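Alpha-ketoglutarate-dependent non-heme iron oxygenase EasH (Aspergillus japonicus, PDB 5M0T) probably catalyses an iron(II)- and 2-oxoglutarate-dependent oxidation in the biosynthesis of the ergot alkaloid cycloclavine. Local coordinates at residues F25-L28 against V33-I36; L86-L91 against V248-P253; E90-E95 against F225-Q230; D136-C141 against P149-N154; G260-S265 against L285-V290. One frame throughout, in Å; residues are numbered along the deposited sequence.

Contact 1: residues F25-L28 against V33-I36; sequences FQVL and VVVI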
# COMPACT_ATOMS: atom_id res chain seq x y z
N PHE A 25 6.42 24.03 6.67
CA PHE A 25 5.15 23.52 6.20
C PHE A 25 4.27 24.58 5.56
O PHE A 25 3.55 24.28 4.60
CB PHE A 25 4.36 22.80 7.30
CG PHE A 25 3.14 22.08 6.76
CD1 PHE A 25 3.29 20.98 5.91
CD2 PHE A 25 1.86 22.52 7.07
CE1 PHE A 25 2.19 20.32 5.40
CE2 PHE A 25 0.75 21.86 6.56
CZ PHE A 25 0.91 20.77 5.71
N GLN A 26 4.34 25.81 6.06
CA GLN A 26 3.55 26.91 5.53
C GLN A 26 3.94 27.25 4.08
O GLN A 26 3.07 27.39 3.23
CB GLN A 26 3.67 28.13 6.42
CG GLN A 26 2.70 29.23 6.09
CD GLN A 26 2.84 30.44 7.03
OE1 GLN A 26 3.03 30.29 8.24
NE2 GLN A 26 2.75 31.63 6.46
N VAL A 27 5.24 27.38 3.81
CA VAL A 27 5.72 27.63 2.44
C VAL A 27 5.34 26.46 1.52
O VAL A 27 4.97 26.67 0.36
CB VAL A 27 7.25 27.88 2.37
CG1 VAL A 27 7.68 28.12 0.92
CG2 VAL A 27 7.64 29.08 3.23
N LEU A 28 5.42 25.23 2.04
CA LEU A 28 5.03 24.03 1.30
C LEU A 28 3.55 24.06 0.88
O LEU A 28 3.22 23.73 -0.25
CB LEU A 28 5.34 22.77 2.11
CG LEU A 28 5.21 21.43 1.40
CD1 LEU A 28 6.27 21.32 0.32
CD2 LEU A 28 5.33 20.27 2.38
N VAL A 33 6.57 23.62 -2.83
CA VAL A 33 7.98 23.34 -2.92
C VAL A 33 8.72 24.42 -2.15
O VAL A 33 8.35 25.60 -2.21
CB VAL A 33 8.46 23.26 -4.41
CG1 VAL A 33 8.19 24.56 -5.17
CG2 VAL A 33 9.93 22.90 -4.49
N VAL A 34 9.73 24.02 -1.38
CA VAL A 34 10.61 24.95 -0.66
C VAL A 34 12.01 24.35 -0.54
O VAL A 34 12.14 23.14 -0.42
CB VAL A 34 10.03 25.28 0.75
CG1 VAL A 34 9.82 24.03 1.58
CG2 VAL A 34 10.91 26.26 1.52
N VAL A 35 13.04 25.19 -0.60
CA VAL A 35 14.41 24.75 -0.31
C VAL A 35 14.69 24.84 1.20
O VAL A 35 14.53 25.90 1.82
CB VAL A 35 15.44 25.57 -1.11
CG1 VAL A 35 16.87 25.17 -0.72
CG2 VAL A 35 15.21 25.40 -2.62
N ILE A 36 15.07 23.71 1.79
CA ILE A 36 15.53 23.65 3.18
C ILE A 36 17.05 23.77 3.18
O ILE A 36 17.75 22.84 2.77
CB ILE A 36 15.11 22.35 3.90
CG1 ILE A 36 13.61 22.10 3.77
CG2 ILE A 36 15.46 22.42 5.37
CD1 ILE A 36 13.12 20.81 4.40

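Contact 2: residues L86-L91 against V248-P253; sequences LFRDEL and VETMTP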
# COMPACT_ATOMS: atom_id res chain seq x y z
N LEU A 86 23.62 5.42 8.22
CA LEU A 86 23.18 6.80 8.38
C LEU A 86 21.72 6.99 7.94
O LEU A 86 20.98 7.77 8.55
CB LEU A 86 24.13 7.75 7.62
CG LEU A 86 23.93 9.26 7.81
CD1 LEU A 86 25.28 9.99 7.76
CD2 LEU A 86 22.93 9.87 6.80
N PHE A 87 21.29 6.28 6.90
CA PHE A 87 19.89 6.31 6.47
C PHE A 87 18.99 5.70 7.56
O PHE A 87 18.04 6.31 8.02
CB PHE A 87 19.72 5.55 5.15
CG PHE A 87 18.39 5.72 4.52
CD1 PHE A 87 17.31 4.94 4.92
CD2 PHE A 87 18.21 6.66 3.52
CE1 PHE A 87 16.06 5.12 4.35
CE2 PHE A 87 16.97 6.83 2.94
CZ PHE A 87 15.89 6.07 3.35
N ARG A 88 19.32 4.47 7.93
CA ARG A 88 18.58 3.73 8.94
C ARG A 88 18.42 4.47 10.28
O ARG A 88 17.33 4.49 10.82
CB ARG A 88 19.25 2.37 9.20
CG ARG A 88 19.07 1.37 8.07
CD ARG A 88 19.45 -0.03 8.52
NE ARG A 88 20.83 -0.12 8.99
CZ ARG A 88 21.91 -0.20 8.22
NH1 ARG A 88 21.83 -0.17 6.89
NH2 ARG A 88 23.11 -0.29 8.80
N ASP A 89 19.50 5.07 10.78
CA ASP A 89 19.57 5.62 12.15
C ASP A 89 19.37 7.13 12.26
O ASP A 89 18.73 7.59 13.20
CB ASP A 89 20.92 5.29 12.78
CG ASP A 89 21.19 3.80 12.88
OD1 ASP A 89 20.33 2.98 12.51
OD2 ASP A 89 22.30 3.45 13.36
N GLU A 90 19.93 7.90 11.33
CA GLU A 90 19.88 9.37 11.40
C GLU A 90 18.67 9.92 10.64
O GLU A 90 17.85 10.61 11.22
CB GLU A 90 21.20 9.98 10.91
CG GLU A 90 22.43 9.37 11.59
CD GLU A 90 23.75 10.13 11.41
OE1 GLU A 90 23.75 11.38 11.29
OE2 GLU A 90 24.80 9.47 11.41
N LEU A 91 18.54 9.56 9.37
CA LEU A 91 17.45 10.10 8.53
C LEU A 91 16.06 9.57 8.88
O LEU A 91 15.09 10.34 8.93
CB LEU A 91 17.74 9.86 7.05
CG LEU A 91 18.99 10.56 6.54
CD1 LEU A 91 19.29 10.08 5.13
CD2 LEU A 91 18.84 12.08 6.59
N VAL A 248 16.94 -5.10 10.37
CA VAL A 248 15.81 -4.33 10.88
C VAL A 248 15.87 -4.17 12.40
O VAL A 248 15.58 -3.10 12.93
CB VAL A 248 14.46 -4.95 10.42
CG1 VAL A 248 13.27 -4.30 11.12
CG2 VAL A 248 14.30 -4.81 8.91
N GLU A 249 16.29 -5.23 13.09
CA GLU A 249 16.39 -5.22 14.56
C GLU A 249 17.49 -4.32 15.15
O GLU A 249 17.52 -4.13 16.37
CB GLU A 249 16.50 -6.66 15.11
CG GLU A 249 15.24 -7.47 14.83
CD GLU A 249 15.24 -8.84 15.47
OE1 GLU A 249 16.30 -9.50 15.52
OE2 GLU A 249 14.16 -9.25 15.94
N THR A 250 18.36 -3.76 14.30
CA THR A 250 19.31 -2.71 14.71
C THR A 250 18.71 -1.30 14.78
O THR A 250 19.34 -0.39 15.32
CB THR A 250 20.52 -2.63 13.76
OG1 THR A 250 20.08 -2.30 12.45
CG2 THR A 250 21.28 -3.95 13.73
N MET A 251 17.50 -1.10 14.26
CA MET A 251 16.93 0.24 14.11
C MET A 251 16.00 0.56 15.28
O MET A 251 15.59 -0.32 16.04
CB MET A 251 16.15 0.33 12.80
CG MET A 251 16.85 -0.26 11.58
SD MET A 251 15.78 -0.07 10.13
CE MET A 251 16.40 -1.33 9.04
N THR A 252 15.66 1.84 15.41
CA THR A 252 14.69 2.29 16.41
C THR A 252 13.30 1.86 15.94
O THR A 252 13.08 1.72 14.73
CB THR A 252 14.67 3.82 16.57
OG1 THR A 252 14.24 4.42 15.33
CG2 THR A 252 16.05 4.36 16.98
N PRO A 253 12.35 1.66 16.88
CA PRO A 253 10.96 1.36 16.52
C PRO A 253 10.38 2.28 15.43
O PRO A 253 9.71 1.79 14.52
CB PRO A 253 10.21 1.56 17.84
CG PRO A 253 11.21 1.26 18.90
CD PRO A 253 12.55 1.66 18.34

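Contact 3: residues E90-E95 against F225-Q230; sequences ELMNDE and FPLIMQ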
# COMPACT_ATOMS: atom_id res chain seq x y z
N GLU A 90 19.93 7.90 11.33
CA GLU A 90 19.88 9.37 11.40
C GLU A 90 18.67 9.92 10.64
O GLU A 90 17.85 10.61 11.22
CB GLU A 90 21.20 9.98 10.91
CG GLU A 90 22.43 9.37 11.59
CD GLU A 90 23.75 10.13 11.41
OE1 GLU A 90 23.75 11.38 11.29
OE2 GLU A 90 24.80 9.47 11.41
N LEU A 91 18.54 9.56 9.37
CA LEU A 91 17.45 10.10 8.53
C LEU A 91 16.06 9.57 8.88
O LEU A 91 15.09 10.34 8.93
CB LEU A 91 17.74 9.86 7.05
CG LEU A 91 18.99 10.56 6.54
CD1 LEU A 91 19.29 10.08 5.13
CD2 LEU A 91 18.84 12.08 6.59
N MET A 92 15.94 8.27 9.14
CA MET A 92 14.66 7.68 9.51
C MET A 92 14.19 8.06 10.92
O MET A 92 13.04 7.76 11.27
CB MET A 92 14.65 6.16 9.31
CG MET A 92 14.64 5.70 7.85
SD MET A 92 13.29 6.38 6.85
CE MET A 92 14.08 7.82 6.10
N ASN A 93 15.03 8.72 11.73
CA ASN A 93 14.63 9.28 13.01
C ASN A 93 14.68 10.81 13.07
O ASN A 93 14.57 11.40 14.14
CB ASN A 93 15.53 8.72 14.11
CG ASN A 93 15.35 7.24 14.28
OD1 ASN A 93 14.29 6.78 14.75
ND2 ASN A 93 16.37 6.47 13.91
N ASP A 94 14.84 11.47 11.92
CA ASP A 94 14.99 12.93 11.90
C ASP A 94 13.69 13.64 12.31
O ASP A 94 12.65 13.49 11.66
CB ASP A 94 15.41 13.39 10.51
CG ASP A 94 15.89 14.82 10.50
OD1 ASP A 94 15.15 15.70 10.01
OD2 ASP A 94 16.99 15.09 11.01
N GLU A 95 13.76 14.44 13.37
CA GLU A 95 12.60 15.17 13.88
C GLU A 95 11.97 16.13 12.88
O GLU A 95 10.76 16.26 12.87
CB GLU A 95 12.94 15.90 15.19
CG GLU A 95 12.84 14.93 16.36
CD GLU A 95 13.69 15.28 17.57
OE1 GLU A 95 14.92 15.38 17.43
OE2 GLU A 95 13.12 15.41 18.68
N PHE A 225 19.69 13.12 -3.93
CA PHE A 225 19.24 12.10 -2.98
C PHE A 225 17.76 12.27 -2.68
O PHE A 225 17.40 12.91 -1.70
CB PHE A 225 20.11 12.23 -1.72
CG PHE A 225 19.70 11.38 -0.56
CD1 PHE A 225 19.10 10.14 -0.72
CD2 PHE A 225 19.97 11.81 0.73
CE1 PHE A 225 18.74 9.38 0.37
CE2 PHE A 225 19.62 11.05 1.82
CZ PHE A 225 19.00 9.83 1.65
N PRO A 226 16.88 11.77 -3.58
CA PRO A 226 15.45 11.78 -3.30
C PRO A 226 15.09 10.82 -2.19
O PRO A 226 15.51 9.68 -2.21
CB PRO A 226 14.82 11.32 -4.62
CG PRO A 226 15.92 10.61 -5.33
CD PRO A 226 17.13 11.42 -4.99
N LEU A 227 14.31 11.29 -1.23
CA LEU A 227 13.80 10.45 -0.17
C LEU A 227 12.31 10.75 -0.10
O LEU A 227 11.91 11.86 0.28
CB LEU A 227 14.53 10.78 1.14
CG LEU A 227 14.28 9.96 2.39
CD1 LEU A 227 15.29 10.39 3.45
CD2 LEU A 227 12.85 10.14 2.92
N ILE A 228 11.49 9.77 -0.48
CA ILE A 228 10.06 10.01 -0.64
C ILE A 228 9.27 9.29 0.44
O ILE A 228 9.29 8.06 0.53
CB ILE A 228 9.57 9.63 -2.04
CG1 ILE A 228 10.55 10.16 -3.10
CG2 ILE A 228 8.18 10.18 -2.28
CD1 ILE A 228 10.18 9.83 -4.54
N MET A 229 8.59 10.07 1.28
CA MET A 229 7.64 9.54 2.27
C MET A 229 6.25 9.55 1.67
O MET A 229 5.92 10.40 0.84
CB MET A 229 7.65 10.37 3.56
CG MET A 229 9.03 10.52 4.17
SD MET A 229 9.85 8.96 4.52
CE MET A 229 8.79 8.29 5.79
N GLN A 230 5.42 8.63 2.14
CA GLN A 230 4.12 8.39 1.56
C GLN A 230 3.07 8.04 2.60
O GLN A 230 3.38 7.41 3.60
CB GLN A 230 4.28 7.26 0.55
CG GLN A 230 3.02 6.68 -0.06
CD GLN A 230 3.37 5.82 -1.27
OE1 GLN A 230 3.90 6.31 -2.26
NE2 GLN A 230 3.13 4.53 -1.16

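Contact 4: residues D136-C141 against P149-N154; sequences DGIPIC and PESMLN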
# COMPACT_ATOMS: atom_id res chain seq x y z
N ASP A 136 1.76 10.62 -9.68
CA ASP A 136 1.31 9.84 -10.84
C ASP A 136 1.81 8.39 -10.84
O ASP A 136 1.41 7.61 -11.67
CB ASP A 136 1.63 10.57 -12.15
CG ASP A 136 0.76 11.81 -12.36
OD1 ASP A 136 -0.46 11.74 -12.14
OD2 ASP A 136 1.29 12.86 -12.78
N GLY A 137 2.67 8.02 -9.88
CA GLY A 137 2.96 6.62 -9.58
C GLY A 137 1.81 5.84 -8.94
O GLY A 137 1.86 4.62 -8.89
N ILE A 138 0.79 6.55 -8.44
CA ILE A 138 -0.38 5.94 -7.80
C ILE A 138 -1.62 6.21 -8.68
O ILE A 138 -1.99 7.37 -8.85
CB ILE A 138 -0.60 6.57 -6.42
CG1 ILE A 138 0.61 6.35 -5.51
CG2 ILE A 138 -1.89 6.04 -5.77
CD1 ILE A 138 0.62 7.30 -4.32
N PRO A 139 -2.27 5.16 -9.22
CA PRO A 139 -3.35 5.41 -10.20
C PRO A 139 -4.57 6.24 -9.70
O PRO A 139 -5.08 7.06 -10.45
CB PRO A 139 -3.80 4.00 -10.61
CG PRO A 139 -2.63 3.15 -10.35
CD PRO A 139 -1.92 3.73 -9.16
N ILE A 140 -5.03 6.01 -8.48
CA ILE A 140 -6.13 6.81 -7.94
C ILE A 140 -5.76 8.30 -7.84
O ILE A 140 -6.62 9.15 -8.07
CB ILE A 140 -6.64 6.26 -6.57
CG1 ILE A 140 -7.89 7.01 -6.07
CG2 ILE A 140 -5.58 6.36 -5.49
CD1 ILE A 140 -9.00 7.17 -7.07
N CYS A 141 -4.51 8.63 -7.56
CA CYS A 141 -4.07 10.03 -7.52
C CYS A 141 -4.01 10.70 -8.90
O CYS A 141 -4.27 11.89 -9.03
CB CYS A 141 -2.71 10.17 -6.84
SG CYS A 141 -2.66 9.74 -5.09
N PRO A 149 -5.91 13.50 -2.35
CA PRO A 149 -5.27 13.74 -1.08
C PRO A 149 -3.76 13.73 -1.25
O PRO A 149 -3.25 13.16 -2.22
CB PRO A 149 -5.73 12.57 -0.22
CG PRO A 149 -5.83 11.47 -1.22
CD PRO A 149 -6.47 12.14 -2.40
N GLU A 150 -3.06 14.34 -0.29
CA GLU A 150 -1.62 14.34 -0.27
C GLU A 150 -1.19 12.91 -0.07
O GLU A 150 -1.71 12.21 0.80
CB GLU A 150 -1.07 15.24 0.83
CG GLU A 150 -1.38 16.73 0.66
CD GLU A 150 -0.69 17.36 -0.56
OE1 GLU A 150 0.28 16.79 -1.11
OE2 GLU A 150 -1.12 18.46 -0.97
N SER A 151 -0.28 12.46 -0.93
CA SER A 151 0.19 11.07 -0.95
C SER A 151 1.68 10.93 -0.76
O SER A 151 2.13 9.95 -0.20
CB SER A 151 -0.19 10.41 -2.29
OG SER A 151 0.36 11.14 -3.36
N MET A 152 2.45 11.89 -1.25
CA MET A 152 3.90 11.80 -1.22
C MET A 152 4.54 13.11 -0.79
O MET A 152 3.99 14.19 -1.02
CB MET A 152 4.41 11.46 -2.60
CG MET A 152 3.93 10.12 -3.12
SD MET A 152 4.54 9.84 -4.78
CE MET A 152 4.33 8.07 -4.94
N LEU A 153 5.70 12.99 -0.18
CA LEU A 153 6.53 14.12 0.20
C LEU A 153 7.98 13.75 -0.12
O LEU A 153 8.49 12.80 0.47
CB LEU A 153 6.39 14.42 1.70
CG LEU A 153 7.08 15.69 2.20
CD1 LEU A 153 6.77 16.91 1.33
CD2 LEU A 153 6.66 15.94 3.65
N ASN A 154 8.61 14.50 -1.02
CA ASN A 154 9.99 14.24 -1.47
C ASN A 154 11.00 15.19 -0.84
O ASN A 154 10.99 16.38 -1.11
CB ASN A 154 10.09 14.35 -2.99
CG ASN A 154 11.38 13.74 -3.54
OD1 ASN A 154 12.42 13.72 -2.88
ND2 ASN A 154 11.30 13.24 -4.77

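Contact 5: residues G260-S265 against L285-V290; sequences GWRTVS and LKSNQV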
# COMPACT_ATOMS: atom_id res chain seq x y z
N GLY A 260 8.71 -0.41 6.78
CA GLY A 260 7.70 -1.43 6.49
C GLY A 260 7.75 -2.69 7.34
O GLY A 260 7.33 -3.75 6.87
N TRP A 261 8.23 -2.59 8.58
CA TRP A 261 8.21 -3.73 9.51
C TRP A 261 7.34 -3.53 10.77
O TRP A 261 7.40 -4.35 11.70
CB TRP A 261 9.65 -4.10 9.88
CG TRP A 261 10.30 -4.97 8.86
CD1 TRP A 261 10.79 -4.58 7.66
CD2 TRP A 261 10.51 -6.37 8.95
NE1 TRP A 261 11.31 -5.65 6.99
CE2 TRP A 261 11.16 -6.77 7.76
CE3 TRP A 261 10.23 -7.33 9.93
CZ2 TRP A 261 11.52 -8.09 7.50
CZ3 TRP A 261 10.60 -8.66 9.67
CH2 TRP A 261 11.24 -9.02 8.46
N ARG A 262 6.52 -2.48 10.81
CA ARG A 262 5.53 -2.33 11.89
C ARG A 262 4.18 -1.93 11.35
O ARG A 262 4.03 -1.50 10.20
CB ARG A 262 5.99 -1.29 12.93
CG ARG A 262 6.94 -1.85 13.97
CD ARG A 262 7.71 -0.76 14.72
NE ARG A 262 8.76 -1.34 15.55
CZ ARG A 262 8.59 -1.86 16.76
NH1 ARG A 262 7.39 -1.93 17.35
NH2 ARG A 262 9.64 -2.35 17.39
N THR A 263 3.18 -2.09 12.21
CA THR A 263 1.81 -1.76 11.90
C THR A 263 1.66 -0.25 11.83
O THR A 263 2.28 0.49 12.60
CB THR A 263 0.88 -2.39 12.95
OG1 THR A 263 0.91 -3.82 12.80
CG2 THR A 263 -0.57 -1.87 12.85
N VAL A 264 0.86 0.20 10.87
CA VAL A 264 0.62 1.62 10.60
C VAL A 264 -0.89 1.84 10.67
O VAL A 264 -1.65 0.94 10.34
CB VAL A 264 1.19 2.08 9.24
CG1 VAL A 264 2.70 2.16 9.28
CG2 VAL A 264 0.75 1.17 8.09
N SER A 265 -1.30 3.01 11.13
CA SER A 265 -2.73 3.33 11.29
C SER A 265 -3.20 4.24 10.15
O SER A 265 -2.70 5.34 9.97
CB SER A 265 -3.00 4.02 12.63
OG SER A 265 -4.41 4.16 12.83
N LEU A 285 9.32 -8.87 17.36
CA LEU A 285 10.35 -8.03 16.74
C LEU A 285 11.15 -7.24 17.77
O LEU A 285 10.58 -6.52 18.58
CB LEU A 285 9.71 -7.07 15.73
CG LEU A 285 10.65 -6.22 14.86
CD1 LEU A 285 11.42 -7.08 13.88
CD2 LEU A 285 9.87 -5.13 14.13
N LYS A 286 12.47 -7.37 17.71
CA LYS A 286 13.37 -6.65 18.61
C LYS A 286 13.77 -5.33 17.96
O LYS A 286 13.52 -5.13 16.78
CB LYS A 286 14.60 -7.51 18.92
CG LYS A 286 14.26 -8.83 19.59
CD LYS A 286 15.51 -9.58 19.99
CE LYS A 286 15.21 -10.70 20.99
NZ LYS A 286 16.44 -11.30 21.58
N SER A 287 14.38 -4.44 18.74
CA SER A 287 14.78 -3.11 18.25
C SER A 287 15.99 -2.56 19.00
O SER A 287 16.31 -3.01 20.09
CB SER A 287 13.61 -2.13 18.37
OG SER A 287 13.01 -2.19 19.65
N ASN A 288 16.68 -1.59 18.38
CA ASN A 288 17.91 -1.01 18.94
C ASN A 288 18.95 -2.07 19.36
O ASN A 288 19.67 -1.89 20.35
CB ASN A 288 17.58 -0.07 20.11
CG ASN A 288 16.90 1.22 19.66
OD1 ASN A 288 17.41 1.92 18.79
ND2 ASN A 288 15.75 1.53 20.25
N GLN A 289 19.03 -3.18 18.61
CA GLN A 289 20.05 -4.21 18.86
C GLN A 289 21.43 -3.72 18.44
O GLN A 289 21.59 -3.04 17.42
CB GLN A 289 19.74 -5.53 18.13
CG GLN A 289 18.45 -6.21 18.54
CD GLN A 289 18.49 -6.77 19.95
OE1 GLN A 289 19.22 -7.73 20.24
NE2 GLN A 289 17.70 -6.17 20.84
N VAL A 290 22.42 -4.07 19.25
CA VAL A 290 23.80 -3.67 19.08
C VAL A 290 24.64 -4.93 19.32
O VAL A 290 24.64 -5.47 20.43
CB VAL A 290 24.16 -2.55 20.10
CG1 VAL A 290 25.64 -2.19 20.04
CG2 VAL A 290 23.27 -1.33 19.88

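Contact 1: residues F25-L28 against V33-I36
Val34, the strand residue on which Val27 packs, is held through its backbone, which is hydrogen-bonded to Leu203 of the neighbouring antiparallel strand 201-205. With the strand tied into its sheet in this way, the side chain of Val34 is offered to the helix. Val27 meets it at about a right angle. Its CG1 stands anti to the backbone N (chi1 180°) and lies 3.7 Å from Val34 CB and 3.8 Å from Val34 CG2, so one methyl of Val27 rests on the branch point and one arm of its partner. Short, beta-branched valines suit such a spot: stiff and compact, they let helix and strand come close. Helix 21-31 is the connection of a beta-alpha-beta unit, in which strands 14-16 and 33-37 run parallel and side by side; the contact fastens the C-terminal half of that helix to the strand it leads into. One residue further on, Leu28 turns CD1 to the start of the strand, 3.9 Å from Val33 N. The side chain of Val33 points away from the helix and packs on Val202 and Phe204, while Leu28 also leans on Thr205 of strand 201-205.

Contact 2: residues L86-L91 against V248-P253
Arg88 and Met251 carry the apolar part of this contact, and it is the hydrocarbon portion of the arginine that does the touching. The two side chains cross at about a right angle. Met251, extended beyond CG (chi2 180°), lays its end across the arginine, with the methyl CE 3.4 Å from Arg88 CD and 3.9 Å from Arg88 CG. The sulfur follows close by, as SD lies 4.0 Å from Arg88 CD. A long methionine is well suited here, since its unbranched, polarisable end can lie close across another long chain.

The polar groups meet more loosely. Thr250 OG1 stands 4.2 Å from Arg88 NE, obliquely to the guanidinium plane and too far for a bond. Each has its strong partner outside the pair: Arg88 NH1 donates to Pro81 O, and Thr250 OG1 is bonded to Leu247 O. Asp89, at the margin, forms a salt bridge through OD2 with Lys85.

Backbone bonds set the two shapes. Leu86 O accepts Glu90 N, a regular helix bond (3.0 Å), and also Leu91 N five residues on (3.1 Å), which marks a wider pi-type turn. In the other segment, a type I turn from Val248 to Met251 is closed by Met251 N on Val248 O, and Thr252 then takes the N-cap position of helix 253-258.

The chemistry implies a joint made by van der Waals packing, in which arginine gives its methylenes to the neighbour and its charged end to a backbone carbonyl beyond.

Contact 3: residues E90-E95 against F225-Q230
Phe225 meets Leu91 at the edge of its ring: Leu91 CD1 lies in the ring plane, 3.5 Å from CE2 and equally far from CZ. The two side chains come from opposite directions, and the phenylalanine reaches out of the strand because its ring is anti to the backbone N (chi1 173°). Phe48 of helix 42-52 stacks on the same ring.

Pro226 belongs to the other face of the strand, where it packs on Asn154. Leu227 returns to the helix side, and there Met92 reaches toward it tip to tip, its CE 3.9 Å from Leu227 CD1 and 4.1 Å from Leu227 CD2. The methionine is bent at chi2 and chi3 (-55° and 95°), a shape that brings its methyl to the leucine's tip and that an unbranched, flexible chain adopts easily. Leu91 CD1 adds a looser touch on Leu227 CD1, at 4.3 Å.

The strand is part of the double-stranded beta-helix core of the cupin-type dioxygenases. Arg222, at its start, lines the 2-oxoglutarate pocket. Side chains alternate along the strand: Phe225, Leu227 and Met229 point toward residues 90-95, Ile228 the other way, where it touches the iron ligand Glu134.

Met229 stops short of residues 90-95 and packs on Met258 of helix 253-258, which Met92 also touches. From Leu91 to Asp94 the chain makes a type I turn, closed by Asp94 N on Leu91 O at 3.2 Å, and Asp94 OD1 caps Leu97 N of the next helix.

Contact 4: residues D136-C141 against P149-N154
Ile138 is the first residue of 136-141 to reach across, and its tip fits between two neighbours: CD1 lies 3.8 Å from Ser151 CB and 3.8 Å from Met152 CE. It meets the methionine tip to tip. CG1 of the isoleucine stands anti to the carbonyl carbon (chi1 -60°), which carries the longer branch out toward the strand, while Met152, extended beyond CG, comes to meet it. The longer branch of isoleucine and the unbranched methionine both end in methyls, well suited to an apolar end-on junction.

Ile138 also occupies the N-cap position of helix 139-144; its O accepts a weak bond from Cys141 N at 3.1 Å. The chain has just left His132 and Glu134, which with His210 form the facial triad of two histidines and one carboxylate that holds iron(II) in this dioxygenase family. Met152 extends to about 8 Å from the iron, and Asn154, further along its strand, gives a weak hydrogen bond to Glu134, which places the packing near the metal site.

Pro139 suits the first turn of a helix, where its missing N-H costs nothing. Ile140 turns to the second subunit: its N donates to Gln233 OE1 of that chain, and its side chain packs on Pro149 there. Cys141 comes back to this contact, laying SG beside Ser151, 3.8 Å from OG and likewise 3.8 Å from CB, as a small buried sulfur fitted against a small hydroxymethyl group.

Contact 5: residues G260-S265 against L285-V290
Leu285 supplies the apolar part of the contact with both of its methyls. CD1 approaches the indole of Trp261 obliquely, 4.1 Å from CE3, the two side chains crossing at about a right angle. CD2 lies 3.6 Å from the backbone O of Trp261 and also sits over one face of the Arg262 guanidinium, 4.2 Å from NE. The leucine carbon CG is anti to the backbone N (chi1 -173°), which sends the forked end toward both neighbours at once; a branched aliphatic chain suits a place between a large ring and a flat charged group.

The polar ends stay apart. Arg262 NH2 stands 4.1 Å from Ser287 OG, obliquely and beyond bonding distance, and the same nitrogen is hydrogen-bonded to Gln256 OE1. Trp261 NE1 finds its partner in Ser240 O. The arginine, extended from CG to NE, thus slides a long arm past Leu285 to reach polar company, and the small Ser287 lies beside its end.

Trp261 also packs on Val241 of the second subunit. Around the contact, helix 253-258 contributes Gln256, which touches Leu285 and Ser287, and helix 279-282 brings Ala280 against both Arg262 and Leu285. Residues 264-265 then enter the small antiparallel hairpin that strand 264-266 forms with strand 269-271.

In the fold
Near the N terminus, contact 1 closes a short loop between helix 21-31 and the strand after it, all within one beta-alpha-beta unit. Helix 85-91 then opens contacts 2 and 3, which share Glu90 and Leu91. Contact 4, closing a small loop after the iron ligands His132 and Glu134, is nested inside both; contact 3 closes on strand 222-231, and contact 2 later, beyond helix 245-248. Contact 5 follows in series and joins the C-terminal segments. Strands 152-158 and 222-231 are neighbours, linking contacts 3 and 4, while Leu28 packs on Leu153 between contacts 1 and 4. Backbone bonds of Glu249 and Met251 with residues 288-289 couple contacts 2 and 5.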